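PDB 3BDV: uncharacterized protein DUF1234 from Pectobacterium atrosepticum SCRI1043, which is probably a hydrolase of the alpha/beta-hydrolase fold that binds calcium, its substrate being unknown. Local coordinates for residues T19-P24 with Q46-R51; S122-P127 with Q149-E154; S133-L138 with V158-H163. All blocks are in the same frame, centred on the assembly; numbering follows the deposited sequence.

Interaction 1: residues T19-P24 with Q46-R51; sequences TMVLVP and QRIRQR. With CA (calcium ion), chain C.
Q46 enters the sheet beside V21 in parallel register. Its N gives a hydrogen bond to M20 O (2.8 Å), and its O takes one from L22 N, almost straight at 178° at the hydrogen, although that N lies tilted from the carbonyl plane. The Q46 aliphatic chain grazes T19, CG meeting CG2 at 3.9 Å; its amide NE2 turns back to H44 O.

R47, paired with L22, lies on the other face. With CG anti to the backbone N (chi1 179°) and the rest of the chain extended, its CG passes L22 CB at 4.0 Å and the guanidinium arrives beside P24, whose CG sits obliquely 3.9 Å from NE. E39 and D28 hold NH1 and NH2 by salt bridges, so this buried charge is answered from helix 34-41 and the loop ahead of it. The R47 carbonyl points to the calcium, O to metal 2.4 Å; three waters and E68 are among the other ligands, and one of those waters also accepts from R47 N.

I48 closes the ladder by bonding its N to L22 O (3.1 Å), nearly along the C=O axis. I48 forks at CB: its CG1 lies 3.7 Å from P24 CD and the arm runs on to put CD1 against V23 CG1, while the other branch, CG2, meets V21 CG1.

The two strands are the ends of a beta-alpha-beta crossover through helix 34-41, which sets 46-47 as the edge strand of the parallel sheet of an alpha/beta-hydrolase fold.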
loop_
_atom_site.group_PDB
_atom_site.type_symbol
_atom_site.label_atom_id
_atom_site.label_comp_id
_atom_site.label_asym_id
_atom_site.label_seq_id
_atom_site.Cartn_x
_atom_site.Cartn_y
_atom_site.Cartn_z
ATOM N N THR A 19 -11.655 -6.180 1.775
ATOM C CA THR A 19 -10.524 -6.982 2.193
ATOM C C THR A 19 -9.245 -6.194 1.990
ATOM O O THR A 19 -9.001 -5.690 0.881
ATOM C CB THR A 19 -10.482 -8.276 1.353
ATOM O OG1 THR A 19 -11.623 -9.074 1.679
ATOM C CG2 THR A 19 -9.223 -9.083 1.605
HETATM N N MSE A 20 -8.445 -6.077 3.035
HETATM C CA MSE A 20 -7.143 -5.449 2.904
HETATM C C MSE A 20 -6.148 -6.476 2.417
HETATM O O MSE A 20 -6.064 -7.559 2.982
HETATM C CB MSE A 20 -6.639 -4.961 4.249
HETATM C CG MSE A 20 -7.570 -4.066 4.993
HETATM SE SE MSE A 20 -8.234 -2.545 4.066
HETATM C CE MSE A 20 -8.890 -1.530 5.578
ATOM N N VAL A 21 -5.361 -6.105 1.412
ATOM C CA VAL A 21 -4.252 -6.931 0.932
ATOM C C VAL A 21 -2.910 -6.196 1.126
ATOM O O VAL A 21 -2.669 -5.189 0.475
ATOM C CB VAL A 21 -4.462 -7.365 -0.525
ATOM C CG1 VAL A 21 -3.316 -8.253 -0.944
ATOM C CG2 VAL A 21 -5.802 -8.115 -0.683
ATOM N N LEU A 22 -2.054 -6.735 2.002
ATOM C CA LEU A 22 -0.723 -6.200 2.236
ATOM C C LEU A 22 0.263 -6.634 1.155
ATOM O O LEU A 22 0.409 -7.820 0.905
ATOM C CB LEU A 22 -0.183 -6.629 3.604
ATOM C CG LEU A 22 -1.042 -6.175 4.765
ATOM C CD1 LEU A 22 -0.704 -7.071 5.981
ATOM C CD2 LEU A 22 -0.815 -4.662 5.061
ATOM N N VAL A 23 0.866 -5.657 0.480
ATOM C CA VAL A 23 1.895 -5.878 -0.549
ATOM C C VAL A 23 3.276 -5.332 -0.135
ATOM O O VAL A 23 3.558 -4.162 -0.318
ATOM C CB VAL A 23 1.506 -5.252 -1.898
ATOM C CG1 VAL A 23 2.443 -5.718 -2.999
ATOM C CG2 VAL A 23 0.006 -5.602 -2.264
ATOM N N PRO A 24 4.145 -6.188 0.427
ATOM C CA PRO A 24 5.508 -5.767 0.770
ATOM C C PRO A 24 6.379 -5.505 -0.438
ATOM O O PRO A 24 6.062 -5.972 -1.549
ATOM C CB PRO A 24 6.053 -6.944 1.603
ATOM C CG PRO A 24 4.803 -7.660 2.080
ATOM C CD PRO A 24 3.871 -7.557 0.903
ATOM N N GLN A 46 -5.270 -9.836 4.488
ATOM C CA GLN A 46 -4.515 -10.738 3.630
ATOM C C GLN A 46 -3.158 -10.158 3.287
ATOM O O GLN A 46 -2.912 -8.980 3.490
ATOM C CB GLN A 46 -5.299 -11.023 2.366
ATOM C CG GLN A 46 -6.618 -11.799 2.573
ATOM C CD GLN A 46 -6.430 -13.086 3.371
ATOM O OE1 GLN A 46 -5.764 -14.019 2.923
ATOM N NE2 GLN A 46 -7.009 -13.133 4.562
ATOM N N ARG A 47 -2.280 -11.005 2.771
ATOM C CA ARG A 47 -0.906 -10.620 2.483
ATOM C C ARG A 47 -0.343 -11.484 1.382
ATOM O O ARG A 47 -0.575 -12.708 1.341
ATOM C CB ARG A 47 -0.077 -10.717 3.765
ATOM C CG ARG A 47 1.373 -10.361 3.601
ATOM C CD ARG A 47 2.020 -10.274 4.940
ATOM N NE ARG A 47 3.461 -10.179 4.787
ATOM C CZ ARG A 47 4.276 -9.637 5.685
ATOM N NH1 ARG A 47 3.822 -9.209 6.839
ATOM N NH2 ARG A 47 5.568 -9.592 5.442
ATOM N N ILE A 48 0.384 -10.874 0.447
ATOM C CA ILE A 48 0.869 -11.647 -0.697
ATOM C C ILE A 48 2.053 -12.459 -0.215
ATOM O O ILE A 48 2.748 -12.056 0.706
ATOM C CB ILE A 48 1.248 -10.783 -1.951
ATOM C CG1 ILE A 48 2.390 -9.820 -1.630
ATOM C CG2 ILE A 48 0.027 -10.018 -2.539
ATOM C CD1 ILE A 48 3.232 -9.491 -2.868
ATOM N N ARG A 49 2.269 -13.591 -0.862
ATOM C CA ARG A 49 3.416 -14.442 -0.623
ATOM C C ARG A 49 4.126 -14.762 -1.941
ATOM O O ARG A 49 3.495 -14.888 -2.971
ATOM C CB ARG A 49 2.942 -15.760 -0.025
ATOM C CG ARG A 49 2.042 -15.630 1.138
ATOM C CD ARG A 49 2.697 -14.998 2.353
ATOM N NE ARG A 49 1.690 -14.810 3.383
ATOM C CZ ARG A 49 1.879 -14.109 4.499
ATOM N NH1 ARG A 49 3.044 -13.583 4.786
ATOM N NH2 ARG A 49 0.897 -13.979 5.362
ATOM N N GLN A 50 5.427 -14.994 -1.874
ATOM C CA GLN A 50 6.136 -15.594 -3.013
ATOM C C GLN A 50 7.416 -16.284 -2.578
ATOM O O GLN A 50 7.878 -16.116 -1.438
ATOM C CB GLN A 50 6.427 -14.548 -4.113
ATOM C CG GLN A 50 7.060 -13.303 -3.605
ATOM C CD GLN A 50 7.223 -12.187 -4.657
ATOM O OE1 GLN A 50 7.209 -12.433 -5.852
ATOM N NE2 GLN A 50 7.445 -10.975 -4.188
ATOM N N ARG A 51 7.997 -17.040 -3.518
ATOM C CA ARG A 51 9.157 -17.842 -3.249
ATOM C C ARG A 51 10.415 -17.014 -3.116
ATOM O O ARG A 51 11.270 -17.339 -2.310
ATOM C CB ARG A 51 9.343 -18.891 -4.367
ATOM C CG ARG A 51 8.227 -19.915 -4.432
ATOM C CD ARG A 51 8.579 -21.112 -5.344
ATOM N NE ARG A 51 9.619 -21.975 -4.768
ATOM C CZ ARG A 51 10.775 -22.300 -5.354
ATOM N NH1 ARG A 51 11.108 -21.833 -6.552
ATOM N NH2 ARG A 51 11.625 -23.098 -4.729
HETATM CA CA CA C . -2.036 -14.590 0.830
HETATM O O HOH W 1 -3.278 -13.779 2.682
HETATM O O HOH W 2 -1.083 -16.291 -0.326
HETATM O O HOH W 3 -3.965 -15.994 0.316
#

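Interaction 2: residues S122-P127 with Q149-E154; sequences SPLSVP and QAWDSE
L124 and W151 lie side by side and point the same way, L124 CG coming within 4.0 Å of W151 CB in an approach oblique to the indole. The backbone joins them too: L124 N donates to W151 O at 3.0 Å, nearly straight at 176°, but from above the carbonyl plane.

The indole meets S122 edge-on. With CG beside its backbone N (chi1 -68°), W151 brings CD1 to 3.5 Å from S122 O, which sits in the ring plane, and the W151 CA-H points at that same oxygen. NE1, the polar corner of the ring, bonds to Q120 O, while L104 and C89 touch the indole, whose ring also meets that of W147.

P123 lies across the helix end, its CD 3.6 Å from A150 O and its CB against D152 CB at 4.2 Å. D152, at positive phi, terminates helix 141-151 in a Schellman motif, and it belongs to a calcium-binding site seen for this protein, with no ion bound to this chain here.

Chemically, a single conventional hydrogen bond across the contact is spent on a helix-end carbonyl. The proline nitrogen has no hydrogen to offer A150 O, so the remaining grip comes from C-H contacts and apolar packing.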
loop_
_atom_site.group_PDB
_atom_site.type_symbol
_atom_site.label_atom_id
_atom_site.label_comp_id
_atom_site.label_asym_id
_atom_site.label_seq_id
_atom_site.Cartn_x
_atom_site.Cartn_y
_atom_site.Cartn_z
ATOM N N SER A 122 -0.059 8.490 -15.187
ATOM C CA SER A 122 -1.447 8.693 -15.566
ATOM C C SER A 122 -2.367 8.218 -14.443
ATOM O O SER A 122 -1.973 7.396 -13.589
ATOM C CB SER A 122 -1.749 8.011 -16.909
ATOM O OG SER A 122 -1.351 6.664 -16.918
ATOM N N PRO A 123 -3.589 8.751 -14.417
ATOM C CA PRO A 123 -4.491 8.467 -13.326
ATOM C C PRO A 123 -4.794 7.023 -13.104
ATOM O O PRO A 123 -5.029 6.264 -14.062
ATOM C CB PRO A 123 -5.758 9.217 -13.711
ATOM C CG PRO A 123 -5.314 10.262 -14.592
ATOM C CD PRO A 123 -4.211 9.659 -15.386
ATOM N N LEU A 124 -4.839 6.651 -11.840
ATOM C CA LEU A 124 -5.240 5.322 -11.463
ATOM C C LEU A 124 -6.788 5.312 -11.525
ATOM O O LEU A 124 -7.464 6.285 -11.176
ATOM C CB LEU A 124 -4.760 4.951 -10.071
ATOM C CG LEU A 124 -3.223 4.860 -9.961
ATOM C CD1 LEU A 124 -2.789 4.494 -8.566
ATOM C CD2 LEU A 124 -2.698 3.856 -10.962
ATOM N N SER A 125 -7.339 4.215 -11.979
ATOM C CA SER A 125 -8.777 4.177 -12.189
ATOM C C SER A 125 -9.536 4.072 -10.857
ATOM O O SER A 125 -10.760 4.057 -10.856
ATOM C CB SER A 125 -9.113 2.985 -13.082
ATOM O OG SER A 125 -8.717 1.767 -12.455
ATOM N N VAL A 126 -8.825 3.974 -9.732
ATOM C CA VAL A 126 -9.493 3.803 -8.433
ATOM C C VAL A 126 -8.971 4.815 -7.462
ATOM O O VAL A 126 -7.850 5.316 -7.631
ATOM C CB VAL A 126 -9.215 2.430 -7.839
ATOM C CG1 VAL A 126 -9.719 1.355 -8.790
ATOM C CG2 VAL A 126 -7.702 2.269 -7.556
ATOM N N PRO A 127 -9.740 5.092 -6.405
ATOM C CA PRO A 127 -9.245 5.969 -5.354
ATOM C C PRO A 127 -7.913 5.517 -4.760
ATOM O O PRO A 127 -7.737 4.330 -4.421
ATOM C CB PRO A 127 -10.386 5.942 -4.304
ATOM C CG PRO A 127 -11.606 5.639 -5.136
ATOM C CD PRO A 127 -11.143 4.681 -6.167
ATOM N N GLN A 149 0.299 13.468 -8.208
ATOM C CA GLN A 149 -0.506 14.312 -9.061
ATOM C C GLN A 149 -0.824 13.566 -10.341
ATOM O O GLN A 149 -1.989 13.510 -10.783
ATOM C CB GLN A 149 0.209 15.623 -9.371
ATOM C CG GLN A 149 -0.584 16.624 -10.199
ATOM C CD GLN A 149 0.195 17.946 -10.416
ATOM O OE1 GLN A 149 1.400 17.930 -10.698
ATOM N NE2 GLN A 149 -0.491 19.081 -10.276
ATOM N N ALA A 150 0.172 12.923 -10.924
ATOM C CA ALA A 150 -0.069 12.154 -12.154
ATOM C C ALA A 150 -1.092 11.036 -11.939
ATOM O O ALA A 150 -1.909 10.787 -12.817
ATOM C CB ALA A 150 1.203 11.572 -12.633
ATOM N N TRP A 151 -0.983 10.336 -10.801
ATOM C CA TRP A 151 -1.831 9.188 -10.487
ATOM C C TRP A 151 -3.219 9.600 -9.974
ATOM O O TRP A 151 -4.087 8.745 -9.774
ATOM C CB TRP A 151 -1.173 8.302 -9.440
ATOM C CG TRP A 151 0.079 7.570 -9.858
ATOM C CD1 TRP A 151 0.418 7.172 -11.099
ATOM C CD2 TRP A 151 1.121 7.122 -8.995
ATOM N NE1 TRP A 151 1.610 6.525 -11.088
ATOM C CE2 TRP A 151 2.077 6.489 -9.800
ATOM C CE3 TRP A 151 1.385 7.268 -7.616
ATOM C CZ2 TRP A 151 3.222 5.929 -9.290
ATOM C CZ3 TRP A 151 2.557 6.707 -7.109
ATOM C CH2 TRP A 151 3.454 6.057 -7.954
ATOM N N ASP A 152 -3.417 10.906 -9.794
ATOM C CA ASP A 152 -4.623 11.450 -9.158
ATOM C C ASP A 152 -4.835 10.845 -7.761
ATOM O O ASP A 152 -5.937 10.431 -7.393
ATOM C CB ASP A 152 -5.853 11.197 -10.043
ATOM C CG ASP A 152 -6.977 12.154 -9.765
ATOM O OD1 ASP A 152 -6.816 13.131 -8.987
ATOM O OD2 ASP A 152 -8.038 11.922 -10.369
ATOM N N SER A 153 -3.765 10.828 -6.979
ATOM C CA SER A 153 -3.783 10.334 -5.632
ATOM C C SER A 153 -3.701 11.490 -4.657
ATOM O O SER A 153 -3.039 12.480 -4.923
ATOM C CB SER A 153 -2.551 9.436 -5.450
ATOM O OG SER A 153 -2.365 9.037 -4.106
ATOM N N GLU A 154 -4.319 11.334 -3.479
ATOM C CA GLU A 154 -4.105 12.240 -2.379
ATOM C C GLU A 154 -2.672 12.010 -1.905
ATOM O O GLU A 154 -2.216 10.858 -1.899
ATOM C CB GLU A 154 -5.025 11.893 -1.211
ATOM C CG GLU A 154 -5.619 13.046 -0.516
ATOM C CD GLU A 154 -6.576 12.633 0.607
ATOM O OE1 GLU A 154 -7.410 11.734 0.391
ATOM O OE2 GLU A 154 -6.470 13.214 1.688
#

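Interaction 3: residues S133-L138 with V158-H163; sequences SHNDPL and VGEAGH
D136 and H163 form a carboxylate-histidine hydrogen bond that probably corresponds to the acid-histidine pair of alpha/beta hydrolases, where the two lie on loops after the late strands; H163 also touches S82 of a probable nucleophile elbow, which is consistent with a catalytic triad. H163 ND1 donates to D136 OD1 at 2.8 Å, the oxygen lying 16° out of the imidazole plane and the carboxylate turned 61° to the ring. L138 N reaches the same OD1 from the opposite face of the carboxylate, closing an Asx turn, so two donors fix the rotation of the group. L138 CD1 packs obliquely on the H163 ring, 3.9 Å from H163 CE1.

A second polar cluster lies earlier in both loops. S133 has its OG anti to the backbone N (chi1 166°), a position from which it donates a hydrogen bond to G162 O, in the carbonyl plane, at 2.7 Å, while accepting from A161 N (3.0 Å) and, in an ST turn, from N135 N. G162 N donates to N135 OD1 at 2.7 Å, a bent bond that comes in above the side-chain amide plane, and the N135 side chain crosses that of E160 at about a right angle, OD1 against E160 CB. Beside it, H134 N bonds to G159 O (2.8 Å), which also lies at the imidazole edge of H134. G159 and G162 both adopt positive phi, which suits glycine.

The two loops leave neighbouring parallel strands, 128-132 and 154-157, and run on to helices 141-151 and 174-185; D157 at the end of the second strand holds H134 NE2, and F141 of the first helix stacks on its ring.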
loop_
_atom_site.group_PDB
_atom_site.type_symbol
_atom_site.label_atom_id
_atom_site.label_comp_id
_atom_site.label_asym_id
_atom_site.label_seq_id
_atom_site.Cartn_x
_atom_site.Cartn_y
_atom_site.Cartn_z
ATOM N N SER A 133 7.688 10.461 2.346
ATOM C CA SER A 133 8.658 10.977 3.325
ATOM C C SER A 133 9.619 12.001 2.656
ATOM O O SER A 133 9.829 11.976 1.418
ATOM C CB SER A 133 9.431 9.784 3.893
ATOM O OG SER A 133 10.573 10.182 4.601
ATOM N N HIS A 134 10.176 12.910 3.471
ATOM C CA HIS A 134 11.146 13.843 2.929
ATOM C C HIS A 134 12.576 13.315 2.908
ATOM O O HIS A 134 13.441 13.994 2.384
ATOM C CB HIS A 134 11.160 15.153 3.707
ATOM C CG HIS A 134 10.012 16.027 3.388
ATOM N ND1 HIS A 134 10.128 17.113 2.547
ATOM C CD2 HIS A 134 8.703 15.921 3.715
ATOM C CE1 HIS A 134 8.933 17.672 2.419
ATOM N NE2 HIS A 134 8.064 16.998 3.148
ATOM N N ASN A 135 12.833 12.183 3.561
ATOM C CA ASN A 135 14.168 11.521 3.551
ATOM C C ASN A 135 14.123 10.015 3.278
ATOM O O ASN A 135 14.784 9.196 3.928
ATOM C CB ASN A 135 14.981 11.855 4.784
ATOM C CG ASN A 135 14.414 11.271 6.058
ATOM O OD1 ASN A 135 13.221 10.935 6.140
ATOM N ND2 ASN A 135 15.269 11.184 7.086
ATOM N N ASP A 136 13.383 9.688 2.239
ATOM C CA ASP A 136 13.266 8.326 1.747
ATOM C C ASP A 136 14.310 8.170 0.657
ATOM O O ASP A 136 14.213 8.835 -0.358
ATOM C CB ASP A 136 11.880 8.135 1.140
ATOM C CG ASP A 136 11.670 6.761 0.593
ATOM O OD1 ASP A 136 12.642 5.976 0.545
ATOM O OD2 ASP A 136 10.523 6.456 0.213
ATOM N N PRO A 137 15.265 7.262 0.825
ATOM C CA PRO A 137 16.296 7.142 -0.228
ATOM C C PRO A 137 15.796 6.803 -1.616
ATOM O O PRO A 137 16.495 7.091 -2.593
ATOM C CB PRO A 137 17.204 6.039 0.322
ATOM C CG PRO A 137 17.115 6.241 1.804
ATOM C CD PRO A 137 15.644 6.452 2.011
ATOM N N LEU A 138 14.631 6.188 -1.714
ATOM C CA LEU A 138 14.174 5.708 -3.017
ATOM C C LEU A 138 13.198 6.643 -3.692
ATOM O O LEU A 138 12.877 6.407 -4.839
ATOM C CB LEU A 138 13.571 4.296 -2.908
ATOM C CG LEU A 138 14.542 3.250 -2.377
ATOM C CD1 LEU A 138 14.029 1.840 -2.534
ATOM C CD2 LEU A 138 15.933 3.494 -3.028
ATOM N N VAL A 158 4.404 12.752 5.431
ATOM C CA VAL A 158 4.701 12.170 6.743
ATOM C C VAL A 158 6.027 12.715 7.301
ATOM O O VAL A 158 6.570 12.183 8.260
ATOM C CB VAL A 158 4.647 10.607 6.736
ATOM C CG1 VAL A 158 3.213 10.137 6.414
ATOM C CG2 VAL A 158 5.665 10.026 5.750
ATOM N N GLY A 159 6.524 13.798 6.738
ATOM C CA GLY A 159 7.734 14.408 7.258
ATOM C C GLY A 159 8.978 13.581 6.993
ATOM O O GLY A 159 9.045 12.823 6.022
ATOM N N GLU A 160 9.968 13.727 7.872
ATOM C CA GLU A 160 11.182 12.938 7.764
ATOM C C GLU A 160 10.947 11.592 8.396
ATOM O O GLU A 160 11.209 11.423 9.565
ATOM C CB GLU A 160 12.377 13.654 8.407
ATOM C CG GLU A 160 12.922 14.693 7.525
ATOM C CD GLU A 160 14.060 15.475 8.162
ATOM O OE1 GLU A 160 14.540 15.104 9.235
ATOM O OE2 GLU A 160 14.466 16.456 7.564
ATOM N N ALA A 161 10.439 10.652 7.608
ATOM C CA ALA A 161 10.069 9.351 8.085
ATOM C C ALA A 161 10.943 8.258 7.484
ATOM O O ALA A 161 10.520 7.076 7.370
ATOM C CB ALA A 161 8.593 9.071 7.786
ATOM N N GLY A 162 12.148 8.635 7.082
ATOM C CA GLY A 162 12.997 7.672 6.366
ATOM C C GLY A 162 12.271 6.979 5.208
ATOM O O GLY A 162 11.514 7.611 4.438
ATOM N N HIS A 163 12.466 5.664 5.112
ATOM C CA HIS A 163 11.836 4.803 4.112
ATOM C C HIS A 163 10.499 4.194 4.586
ATOM O O HIS A 163 9.896 3.400 3.872
ATOM C CB HIS A 163 12.842 3.724 3.676
ATOM C CG HIS A 163 12.410 2.853 2.554
ATOM N ND1 HIS A 163 12.001 3.344 1.328
ATOM C CD2 HIS A 163 12.327 1.504 2.469
ATOM C CE1 HIS A 163 11.719 2.326 0.530
ATOM N NE2 HIS A 163 11.892 1.196 1.201
#

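All three contacts belong to one parallel sheet and its connections. Interaction 1 comes first along the chain and closes before the others open, at the 46-47 edge; interactions 2 and 3 alternate their segments, both serving strands 128-132 and 154-157 at the far edge. Interaction 2 ties the approach to strand 128-132 to the end of helix 141-151, just before strand 154-157, and interaction 3 joins the loops that leave those strands. Their centres are about 21 Å apart; interaction 1 is about 22 Å from interaction 2 and 23 Å from interaction 3, across the chain's centre. Thus the likely acid-histidine site sits well away from the calcium held at interaction 1.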